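Local structure of guanine nucleotide exchange factor SRM1 (Saccharomyces cerevisiae, 3OF7) at residues M22-F32 against A428-L436; D83-N94 against E130-F141. The protein promotes the exchange of GDP for GTP on the Ran-type GTPases Gsp1 and Gsp2, binds chromatin and controls RNA metabolism and nuclear transport. One frame throughout, in Å; residues are numbered along the deposited sequence. Where two conformers were deposited one is given.

Interactions 1 and 2 belong to two successive blades of the seven-bladed RCC1-like propeller, with their centres about 19 Å apart. Interaction 1 joins residues from the two ends of the propeller sequence within the blade that closes the ring, whereas interaction 2, which lies between them in the chain, adds the last strand to the next blade. Strand 69-74 of that blade connects them: it shares backbone hydrogen bonds with S25 (through I70) and L29 (through I69) and touches L436, and its I69 meets W89 and D83. L62 is likewise touched by I31 from interaction 1 and by W89 and W91 from interaction 2. The two contacts meet directly where P28 CD packs 3.4 Å from E84 OE2.

Interaction 1: residues M22-F32 against A428-L436; sequences MYLSVQPLDIF and ATQDHNIIL
D30 and H432 stand 8.9 Å apart at their CA atoms and their segments share no backbone hydrogen bond, because strand 443-450 runs between strands 30-34 and 432-439 and pairs with both, leaving side chains to span the gap. H432 NE2 gives D30 OD2 a nearly straight bond of 2.7 Å, lying in the imidazole plane and using the anti lone pair of the oxygen; OD1 of the same carboxylate makes a salt bridge to R64, so D30 is held by two partners. F32 turns an edge to the face of H432 in a T-shaped pair, planes at 88° and centroids 5.0 Å apart. One face of F32 receives T429 CG2, 3.5 Å from the ring centroid and almost on its normal. That methyl lies anti to the carbonyl carbon of T429, while OG1 on the other branch bonds to N426. Farther along, L29 forks over the bulged pair I435 and L436: CD1 meets L436 CD1 at 3.7 Å and CD2 meets I435 CG1 at 3.9 Å. N-terminal strands 30-34 and 56-58 thus complete the blade begun by 432-439 and 443-450, the "Velcro" closure of a circular beta-propeller.

Interaction 2: residues D83-N94 against E130-F141; sequences DEESNVWSWGCN and ESTPAKIPRESF
W89 and K135 form a non-hydrogen-bonded antiparallel pair, followed by the hydrogen-bonded pair S90-A134. I136 N reaches V88 O at 2.7 Å, but V88 N and I136 O are joined through a water, so the backbones part here. The tight packing is apolar: V88 lies beside I136, pointing the same way, and its CG2 meets F141 CE2 at 3.8 Å, with P195 of strand 195-197 packed on I136 and F141. Toward the other end P133 sets CG over one face of W91, offset toward the rim and 3.7 Å from W91 CE3. Beyond it E130 is a polar clasp, its O taking G92 N and its OE1 taking N94 N.

The solvent-facing side carries exposed K135 and E85. K135 lays CG over the five-membered ring of W89, 3.5 Å from its centroid, and with the chain bent at chi3 (-81°) its CD lies against N87 CB. It is looser at the tip, where K135 NZ stays 5.3 Å from D83 OD2. The indole is pinned by its NE1, 2.9 Å from D83 OD2. Extended from CG to NE, R138 reaches the D83-S86 turn: NH1 (2.8 Å) and NH2 (3.1 Å) both hold E85 O, and NH1 also meets N87 OD1 from 63° above the amide plane. With a leucine here, E85 O and N87 OD1 would probably lose these donors and the turn would be less firmly tied to the 3-10 segment 138-140. Strand 134-135 against 88-92 forms the outer edge of a four-stranded antiparallel blade of the RCC1-type propeller.

Interaction 1: residues M22-F32 against A428-L436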
loop_
_atom_site.group_PDB
_atom_site.type_symbol
_atom_site.label_atom_id
_atom_site.label_comp_id
_atom_site.label_asym_id
_atom_site.label_seq_id
_atom_site.Cartn_x
_atom_site.Cartn_y
_atom_site.Cartn_z
ATOM N N MET A 22 -11.631 -5.399 -2.657
ATOM C CA MET A 22 -10.544 -4.448 -2.448
ATOM C C MET A 22 -9.396 -4.639 -3.427
ATOM O O MET A 22 -8.697 -3.675 -3.759
ATOM C CB MET A 22 -9.993 -4.546 -1.019
ATOM C CG MET A 22 -10.903 -3.995 0.066
ATOM S SD MET A 22 -10.024 -3.927 1.646
ATOM C CE MET A 22 -9.787 -5.666 1.943
ATOM N N TYR A 23 -9.201 -5.871 -3.892
ATOM C CA TYR A 23 -7.986 -6.195 -4.638
ATOM C C TYR A 23 -8.163 -6.498 -6.115
ATOM O O TYR A 23 -7.308 -6.135 -6.918
ATOM C CB TYR A 23 -7.217 -7.328 -3.953
ATOM C CG TYR A 23 -6.847 -6.995 -2.530
ATOM C CD1 TYR A 23 -6.098 -5.852 -2.232
ATOM C CD2 TYR A 23 -7.246 -7.820 -1.472
ATOM C CE1 TYR A 23 -5.756 -5.540 -0.918
ATOM C CE2 TYR A 23 -6.904 -7.512 -0.149
ATOM C CZ TYR A 23 -6.163 -6.376 0.114
ATOM O OH TYR A 23 -5.823 -6.072 1.411
ATOM N N LEU A 24 -9.260 -7.160 -6.468
ATOM C CA LEU A 24 -9.447 -7.624 -7.837
ATOM C C LEU A 24 -10.538 -6.840 -8.556
ATOM O O LEU A 24 -11.661 -6.701 -8.051
ATOM C CB LEU A 24 -9.769 -9.127 -7.858
ATOM C CG LEU A 24 -8.842 -10.071 -7.078
ATOM C CD1 LEU A 24 -9.331 -11.518 -7.186
ATOM C CD2 LEU A 24 -7.379 -9.954 -7.525
ATOM N N SER A 25 -10.196 -6.314 -9.725
ATOM C CA SER A 25 -11.174 -5.695 -10.590
ATOM C C SER A 25 -11.821 -6.778 -11.462
ATOM O O SER A 25 -11.139 -7.703 -11.926
ATOM C CB SER A 25 -10.498 -4.634 -11.453
ATOM O OG SER A 25 -11.414 -4.048 -12.350
ATOM N N VAL A 26 -13.131 -6.675 -11.675
ATOM C CA VAL A 26 -13.817 -7.617 -12.582
ATOM C C VAL A 26 -13.416 -7.328 -14.033
ATOM O O VAL A 26 -13.235 -8.246 -14.835
ATOM C CB VAL A 26 -15.359 -7.589 -12.409
ATOM C CG1 VAL A 26 -16.039 -8.606 -13.351
ATOM C CG2 VAL A 26 -15.740 -7.872 -10.965
ATOM N N GLN A 27 -13.245 -6.049 -14.351
ATOM C CA GLN A 27 -12.865 -5.620 -15.689
ATOM C C GLN A 27 -11.358 -5.435 -15.784
ATOM O O GLN A 27 -10.743 -4.930 -14.842
ATOM C CB GLN A 27 -13.515 -4.277 -16.021
ATOM C CG GLN A 27 -14.962 -4.111 -15.604
ATOM C CD GLN A 27 -15.421 -2.667 -15.752
ATOM O OE1 GLN A 27 -15.567 -2.172 -16.862
ATOM N NE2 GLN A 27 -15.637 -1.985 -14.628
ATOM N N PRO A 28 -10.758 -5.807 -16.933
ATOM C CA PRO A 28 -9.348 -5.477 -17.150
ATOM C C PRO A 28 -9.183 -3.954 -17.215
ATOM O O PRO A 28 -10.130 -3.243 -17.585
ATOM C CB PRO A 28 -9.027 -6.144 -18.492
ATOM C CG PRO A 28 -10.352 -6.257 -19.179
ATOM C CD PRO A 28 -11.341 -6.516 -18.088
ATOM N N LEU A 29 -8.000 -3.467 -16.848
ATOM C CA LEU A 29 -7.801 -2.043 -16.584
ATOM C C LEU A 29 -6.772 -1.390 -17.495
ATOM O O LEU A 29 -5.759 -2.002 -17.835
ATOM C CB LEU A 29 -7.337 -1.851 -15.127
ATOM C CG LEU A 29 -8.244 -2.358 -14.006
ATOM C CD1 LEU A 29 -7.467 -2.473 -12.686
ATOM C CD2 LEU A 29 -9.484 -1.484 -13.843
ATOM N N ASP A 30 -7.028 -0.138 -17.870
ATOM C CA ASP A 30 -5.958 0.741 -18.331
ATOM C C ASP A 30 -5.104 1.055 -17.099
ATOM O O ASP A 30 -5.635 1.451 -16.061
ATOM C CB ASP A 30 -6.530 2.046 -18.895
ATOM C CG ASP A 30 -7.190 1.862 -20.253
ATOM O OD1 ASP A 30 -6.776 0.958 -21.021
ATOM O OD2 ASP A 30 -8.118 2.635 -20.544
ATOM N N ILE A 31 -3.796 0.866 -17.213
ATOM C CA ILE A 31 -2.863 1.154 -16.112
ATOM C C ILE A 31 -2.115 2.465 -16.377
ATOM O O ILE A 31 -1.582 2.672 -17.461
ATOM C CB ILE A 31 -1.848 -0.020 -15.907
ATOM C CG1 ILE A 31 -2.577 -1.349 -15.646
ATOM C CG2 ILE A 31 -0.811 0.301 -14.795
ATOM C CD1 ILE A 31 -3.490 -1.365 -14.418
ATOM N N PHE A 32 -2.079 3.340 -15.373
ATOM C CA PHE A 32 -1.394 4.621 -15.465
ATOM C C PHE A 32 -0.319 4.706 -14.395
ATOM O O PHE A 32 -0.534 4.259 -13.274
ATOM C CB PHE A 32 -2.379 5.770 -15.247
ATOM C CG PHE A 32 -3.516 5.777 -16.221
ATOM C CD1 PHE A 32 -3.394 6.434 -17.445
ATOM C CD2 PHE A 32 -4.697 5.110 -15.927
ATOM C CE1 PHE A 32 -4.448 6.432 -18.363
ATOM C CE2 PHE A 32 -5.755 5.110 -16.834
ATOM C CZ PHE A 32 -5.631 5.770 -18.046
ATOM N N ALA A 428 -5.213 12.083 -20.203
ATOM C CA ALA A 428 -5.167 10.618 -20.165
ATOM C C ALA A 428 -6.247 9.979 -19.292
ATOM O O ALA A 428 -6.732 8.895 -19.607
ATOM C CB ALA A 428 -3.790 10.144 -19.730
ATOM N N THR A 429 -6.633 10.655 -18.215
ATOM C CA THR A 429 -7.526 10.046 -17.227
ATOM C C THR A 429 -8.810 10.824 -16.941
ATOM O O THR A 429 -9.632 10.362 -16.157
ATOM C CB THR A 429 -6.797 9.795 -15.872
ATOM O OG1 THR A 429 -6.380 11.045 -15.309
ATOM C CG2 THR A 429 -5.587 8.906 -16.065
ATOM N N GLN A 430 -8.996 11.984 -17.576
ATOM C CA GLN A 430 -10.133 12.843 -17.243
ATOM C C GLN A 430 -11.497 12.190 -17.492
ATOM O O GLN A 430 -12.470 12.546 -16.841
ATOM C CB GLN A 430 -10.049 14.193 -17.962
ATOM C CG GLN A 430 -10.184 14.114 -19.479
ATOM C CD GLN A 430 -9.989 15.476 -20.156
ATOM O OE1 GLN A 430 -9.979 16.523 -19.501
ATOM N NE2 GLN A 430 -9.823 15.454 -21.469
ATOM N N ASP A 431 -11.557 11.239 -18.422
ATOM C CA ASP A 431 -12.807 10.544 -18.710
ATOM C C ASP A 431 -12.752 9.064 -18.309
ATOM O O ASP A 431 -13.500 8.221 -18.830
ATOM C CB ASP A 431 -13.193 10.738 -20.179
ATOM C CG ASP A 431 -13.457 12.194 -20.514
ATOM O OD1 ASP A 431 -14.102 12.888 -19.703
ATOM O OD2 ASP A 431 -13.020 12.653 -21.590
ATOM N N HIS A 432 -11.853 8.758 -17.374
ATOM C CA HIS A 432 -11.746 7.398 -16.847
ATOM C C HIS A 432 -12.429 7.278 -15.506
ATOM O O HIS A 432 -12.448 8.224 -14.710
ATOM C CB HIS A 432 -10.284 6.970 -16.693
ATOM C CG HIS A 432 -9.705 6.345 -17.920
ATOM N ND1 HIS A 432 -9.392 7.070 -19.049
ATOM C CD2 HIS A 432 -9.365 5.061 -18.189
ATOM C CE1 HIS A 432 -8.893 6.260 -19.965
ATOM N NE2 HIS A 432 -8.857 5.036 -19.464
ATOM N N ASN A 433 -12.979 6.090 -15.278
ATOM C CA ASN A 433 -13.475 5.662 -13.998
ATOM C C ASN A 433 -12.295 4.956 -13.314
ATOM O O ASN A 433 -11.958 3.837 -13.669
ATOM C CB ASN A 433 -14.642 4.692 -14.248
ATOM C CG ASN A 433 -15.427 4.369 -13.001
ATOM O OD1 ASN A 433 -15.943 3.248 -12.845
ATOM N ND2 ASN A 433 -15.547 5.339 -12.114
ATOM N N ILE A 434 -11.645 5.631 -12.368
ATOM C CA ILE A 434 -10.489 5.052 -11.661
ATOM C C ILE A 434 -10.996 4.017 -10.654
ATOM O O ILE A 434 -11.888 4.312 -9.852
ATOM C CB ILE A 434 -9.626 6.139 -10.956
ATOM C CG1 ILE A 434 -9.043 7.132 -11.986
ATOM C CG2 ILE A 434 -8.499 5.505 -10.104
ATOM C CD1 ILE A 434 -8.147 6.485 -13.070
ATOM N N ILE A 435 -10.427 2.815 -10.713
ATOM C CA ILE A 435 -10.911 1.678 -9.916
ATOM C C ILE A 435 -9.930 1.326 -8.790
ATOM O O ILE A 435 -10.345 1.107 -7.638
ATOM C CB ILE A 435 -11.176 0.428 -10.815
ATOM C CG1 ILE A 435 -12.087 0.762 -12.009
ATOM C CG2 ILE A 435 -11.766 -0.746 -10.005
ATOM C CD1 ILE A 435 -13.456 1.273 -11.625
ATOM N N LEU A 436 -8.639 1.279 -9.120
ATOM C CA LEU A 436 -7.605 0.900 -8.154
ATOM C C LEU A 436 -6.495 1.941 -8.127
ATOM O O LEU A 436 -6.180 2.536 -9.153
ATOM C CB LEU A 436 -7.015 -0.474 -8.504
ATOM C CG LEU A 436 -7.936 -1.704 -8.522
ATOM C CD1 LEU A 436 -7.170 -2.924 -9.062
ATOM C CD2 LEU A 436 -8.533 -2.023 -7.152
#

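Interaction 2: residues D83-N94 against E130-F141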
loop_
_atom_site.group_PDB
_atom_site.type_symbol
_atom_site.label_atom_id
_atom_site.label_comp_id
_atom_site.label_asym_id
_atom_site.label_seq_id
_atom_site.Cartn_x
_atom_site.Cartn_y
_atom_site.Cartn_z
ATOM N N ASP A 83 -2.842 -10.501 -13.983
ATOM C CA ASP A 83 -3.744 -10.499 -15.121
ATOM C C ASP A 83 -4.876 -11.524 -14.985
ATOM O O ASP A 83 -4.968 -12.244 -13.981
ATOM C CB ASP A 83 -2.978 -10.636 -16.454
ATOM C CG ASP A 83 -2.271 -11.980 -16.618
ATOM O OD1 ASP A 83 -2.740 -13.003 -16.065
ATOM O OD2 ASP A 83 -1.247 -12.004 -17.340
ATOM N N GLU A 84 -5.743 -11.574 -15.992
ATOM C CA GLU A 84 -6.892 -12.476 -15.967
ATOM C C GLU A 84 -6.534 -13.959 -15.833
ATOM O O GLU A 84 -7.309 -14.728 -15.250
ATOM C CB GLU A 84 -7.769 -12.257 -17.198
ATOM C CG GLU A 84 -8.625 -11.005 -17.101
ATOM C CD GLU A 84 -9.404 -10.739 -18.376
ATOM O OE1 GLU A 84 -9.388 -11.595 -19.295
ATOM O OE2 GLU A 84 -10.026 -9.665 -18.450
ATOM N N GLU A 85 -5.377 -14.352 -16.373
ATOM C CA GLU A 85 -4.989 -15.757 -16.259
ATOM C C GLU A 85 -4.071 -15.996 -15.060
ATOM O O GLU A 85 -3.431 -17.048 -14.932
ATOM C CB GLU A 85 -4.426 -16.297 -17.574
ATOM C CG GLU A 85 -5.494 -16.401 -18.660
ATOM C CD GLU A 85 -6.843 -16.872 -18.123
ATOM O OE1 GLU A 85 -7.857 -16.171 -18.341
ATOM O OE2 GLU A 85 -6.897 -17.943 -17.481
ATOM N N SER A 86 -4.078 -15.029 -14.144
ATOM C CA SER A 86 -3.321 -15.094 -12.893
ATOM C C SER A 86 -1.788 -15.156 -13.073
ATOM O O SER A 86 -1.071 -15.679 -12.210
ATOM C CB SER A 86 -3.839 -16.239 -12.007
ATOM O OG SER A 86 -3.321 -16.146 -10.695
ATOM N N ASN A 87 -1.282 -14.615 -14.179
ATOM C CA ASN A 87 0.162 -14.387 -14.304
ATOM C C ASN A 87 0.541 -13.163 -13.486
ATOM O O ASN A 87 -0.221 -12.197 -13.424
ATOM C CB ASN A 87 0.586 -14.158 -15.751
ATOM C CG ASN A 87 0.476 -15.408 -16.604
ATOM O OD1 ASN A 87 1.144 -16.422 -16.359
ATOM N ND2 ASN A 87 -0.358 -15.331 -17.627
ATOM N N VAL A 88 1.720 -13.220 -12.872
ATOM C CA VAL A 88 2.260 -12.099 -12.111
ATOM C C VAL A 88 3.278 -11.316 -12.939
ATOM O O VAL A 88 4.272 -11.878 -13.428
ATOM C CB VAL A 88 2.888 -12.568 -10.769
ATOM C CG1 VAL A 88 3.411 -11.381 -9.960
ATOM C CG2 VAL A 88 1.873 -13.366 -9.946
ATOM N N TRP A 89 3.009 -10.025 -13.106
ATOM C CA TRP A 89 3.901 -9.106 -13.792
ATOM C C TRP A 89 4.651 -8.301 -12.732
ATOM O O TRP A 89 4.121 -8.051 -11.645
ATOM C CB TRP A 89 3.103 -8.126 -14.643
ATOM C CG TRP A 89 2.292 -8.722 -15.765
ATOM C CD1 TRP A 89 1.240 -9.594 -15.662
ATOM C CD2 TRP A 89 2.454 -8.450 -17.159
ATOM N NE1 TRP A 89 0.745 -9.893 -16.918
ATOM C CE2 TRP A 89 1.470 -9.199 -17.851
ATOM C CE3 TRP A 89 3.343 -7.656 -17.895
ATOM C CZ2 TRP A 89 1.357 -9.176 -19.250
ATOM C CZ3 TRP A 89 3.219 -7.622 -19.281
ATOM C CH2 TRP A 89 2.237 -8.381 -19.942
ATOM N N SER A 90 5.862 -7.865 -13.068
ATOM C CA SER A 90 6.662 -7.058 -12.146
ATOM C C SER A 90 7.524 -6.054 -12.896
ATOM O O SER A 90 7.906 -6.277 -14.056
ATOM C CB SER A 90 7.561 -7.962 -11.295
ATOM O OG SER A 90 8.539 -8.599 -12.101
ATOM N N TRP A 91 7.808 -4.940 -12.232
ATOM C CA TRP A 91 8.779 -3.966 -12.719
ATOM C C TRP A 91 9.266 -3.128 -11.552
ATOM O O TRP A 91 8.601 -3.049 -10.517
ATOM C CB TRP A 91 8.187 -3.081 -13.825
ATOM C CG TRP A 91 7.106 -2.135 -13.374
ATOM C CD1 TRP A 91 7.277 -0.854 -12.945
ATOM C CD2 TRP A 91 5.693 -2.386 -13.337
ATOM N NE1 TRP A 91 6.066 -0.293 -12.635
ATOM C CE2 TRP A 91 5.075 -1.211 -12.863
ATOM C CE3 TRP A 91 4.893 -3.496 -13.641
ATOM C CZ2 TRP A 91 3.688 -1.103 -12.696
ATOM C CZ3 TRP A 91 3.512 -3.389 -13.472
ATOM C CH2 TRP A 91 2.930 -2.206 -12.997
ATOM N N GLY A 92 10.432 -2.515 -11.724
ATOM C CA GLY A 92 11.064 -1.736 -10.672
ATOM C C GLY A 92 12.455 -2.249 -10.372
ATOM O O GLY A 92 13.099 -2.879 -11.222
ATOM N N CYS A 93 12.917 -2.001 -9.151
ATOM C CA CYS A 93 14.287 -2.321 -8.790
ATOM C C CYS A 93 14.477 -3.809 -8.461
ATOM O O CYS A 93 13.820 -4.354 -7.569
ATOM C CB CYS A 93 14.743 -1.448 -7.626
ATOM S SG CYS A 93 16.487 -1.666 -7.250
ATOM N N ASN A 94 15.378 -4.458 -9.195
ATOM C CA ASN A 94 15.666 -5.872 -8.985
ATOM C C ASN A 94 16.994 -6.143 -8.264
ATOM O O ASN A 94 17.483 -7.280 -8.273
ATOM C CB ASN A 94 15.647 -6.626 -10.316
ATOM C CG ASN A 94 15.232 -8.082 -10.152
ATOM O OD1 ASN A 94 14.683 -8.466 -9.122
ATOM N ND2 ASN A 94 15.485 -8.892 -11.174
ATOM N N GLU A 130 14.280 -4.186 -16.277
ATOM C CA GLU A 130 13.699 -3.756 -14.994
ATOM C C GLU A 130 12.627 -2.693 -15.173
ATOM O O GLU A 130 11.625 -2.691 -14.459
ATOM C CB GLU A 130 14.782 -3.224 -14.055
ATOM C CG GLU A 130 15.694 -4.284 -13.474
ATOM C CD GLU A 130 16.864 -3.690 -12.708
ATOM O OE1 GLU A 130 16.677 -3.256 -11.549
ATOM O OE2 GLU A 130 17.985 -3.673 -13.264
ATOM N N SER A 131 12.845 -1.783 -16.119
ATOM C CA SER A 131 11.907 -0.687 -16.368
ATOM C C SER A 131 10.744 -1.077 -17.291
ATOM O O SER A 131 9.821 -0.282 -17.506
ATOM C CB SER A 131 12.644 0.547 -16.908
ATOM O OG SER A 131 13.240 0.282 -18.165
ATOM N N THR A 132 10.786 -2.293 -17.827
ATOM C CA THR A 132 9.715 -2.774 -18.698
ATOM C C THR A 132 8.942 -3.883 -17.995
ATOM O O THR A 132 9.520 -4.929 -17.670
ATOM C CB THR A 132 10.244 -3.260 -20.074
ATOM O OG1 THR A 132 10.985 -2.204 -20.705
ATOM C CG2 THR A 132 9.081 -3.679 -20.997
ATOM N N PRO A 133 7.638 -3.653 -17.742
ATOM C CA PRO A 133 6.792 -4.663 -17.127
ATOM C C PRO A 133 6.825 -5.941 -17.941
ATOM O O PRO A 133 6.716 -5.888 -19.165
ATOM C CB PRO A 133 5.395 -4.041 -17.201
ATOM C CG PRO A 133 5.654 -2.593 -17.132
ATOM C CD PRO A 133 6.906 -2.388 -17.939
ATOM N N ALA A 134 6.992 -7.067 -17.262
ATOM C CA ALA A 134 7.006 -8.370 -17.923
ATOM C C ALA A 134 6.543 -9.440 -16.947
ATOM O O ALA A 134 6.584 -9.238 -15.724
ATOM C CB ALA A 134 8.413 -8.691 -18.466
ATOM N N LYS A 135 6.126 -10.585 -17.485
ATOM C CA LYS A 135 5.599 -11.668 -16.665
ATOM C C LYS A 135 6.699 -12.483 -16.016
ATOM O O LYS A 135 7.712 -12.788 -16.649
ATOM C CB LYS A 135 4.704 -12.595 -17.487
ATOM C CG LYS A 135 3.339 -12.003 -17.832
ATOM C CD LYS A 135 2.499 -12.936 -18.700
ATOM C CE LYS A 135 2.903 -12.856 -20.173
ATOM N NZ LYS A 135 2.084 -13.768 -21.037
ATOM N N ILE A 136 6.487 -12.824 -14.747
ATOM C CA ILE A 136 7.258 -13.863 -14.077
ATOM C C ILE A 136 6.851 -15.188 -14.734
ATOM O O ILE A 136 5.655 -15.431 -14.946
ATOM C CB ILE A 136 6.968 -13.894 -12.548
ATOM C CG1 ILE A 136 7.435 -12.590 -11.883
ATOM C CG2 ILE A 136 7.619 -15.112 -11.871
ATOM C CD1 ILE A 136 7.088 -12.485 -10.405
ATOM N N PRO A 137 7.837 -16.031 -15.090
ATOM C CA PRO A 137 7.498 -17.319 -15.700
ATOM C C PRO A 137 6.455 -18.087 -14.896
ATOM O O PRO A 137 6.546 -18.183 -13.669
ATOM C CB PRO A 137 8.840 -18.057 -15.721
ATOM C CG PRO A 137 9.831 -16.967 -15.885
ATOM C CD PRO A 137 9.294 -15.808 -15.067
ATOM N N ARG A 138 5.463 -18.621 -15.600
ATOM C CA ARG A 138 4.349 -19.308 -14.968
ATOM C C ARG A 138 4.792 -20.510 -14.131
ATOM O O ARG A 138 4.180 -20.828 -13.109
ATOM C CB ARG A 138 3.344 -19.735 -16.034
ATOM C CG ARG A 138 1.956 -19.862 -15.525
ATOM C CD ARG A 138 0.956 -19.966 -16.655
ATOM N NE ARG A 138 -0.339 -20.336 -16.108
ATOM C CZ ARG A 138 -1.244 -19.467 -15.674
ATOM N NH1 ARG A 138 -1.006 -18.158 -15.742
ATOM N NH2 ARG A 138 -2.393 -19.908 -15.185
ATOM N N GLU A 139 5.872 -21.153 -14.565
ATOM C CA GLU A 139 6.418 -22.330 -13.889
ATOM C C GLU A 139 6.936 -21.992 -12.503
ATOM O O GLU A 139 7.005 -22.863 -11.646
ATOM C CB GLU A 139 7.537 -22.978 -14.717
ATOM C CG GLU A 139 7.252 -23.086 -16.209
ATOM C CD GLU A 139 7.732 -21.865 -16.984
ATOM O OE1 GLU A 139 8.965 -21.647 -17.061
ATOM O OE2 GLU A 139 6.876 -21.133 -17.528
ATOM N N SER A 140 7.273 -20.719 -12.284
ATOM C CA SER A 140 7.730 -20.238 -10.979
ATOM C C SER A 140 6.651 -20.342 -9.904
ATOM O O SER A 140 6.955 -20.271 -8.713
ATOM C CB SER A 140 8.228 -18.792 -11.073
ATOM O OG SER A 140 9.346 -18.706 -11.938
ATOM N N PHE A 141 5.399 -20.513 -10.329
ATOM C CA PHE A 141 4.288 -20.685 -9.398
ATOM C C PHE A 141 3.580 -22.018 -9.627
ATOM O O PHE A 141 2.587 -22.064 -10.363
ATOM C CB PHE A 141 3.263 -19.547 -9.525
ATOM C CG PHE A 141 3.827 -18.175 -9.284
ATOM C CD1 PHE A 141 4.082 -17.726 -7.991
ATOM C CD2 PHE A 141 4.059 -17.312 -10.353
ATOM C CE1 PHE A 141 4.577 -16.442 -7.765
ATOM C CE2 PHE A 141 4.567 -16.024 -10.138
ATOM C CZ PHE A 141 4.829 -15.594 -8.839
HETATM O O HOH W 1 3.249 -15.577 -13.611
#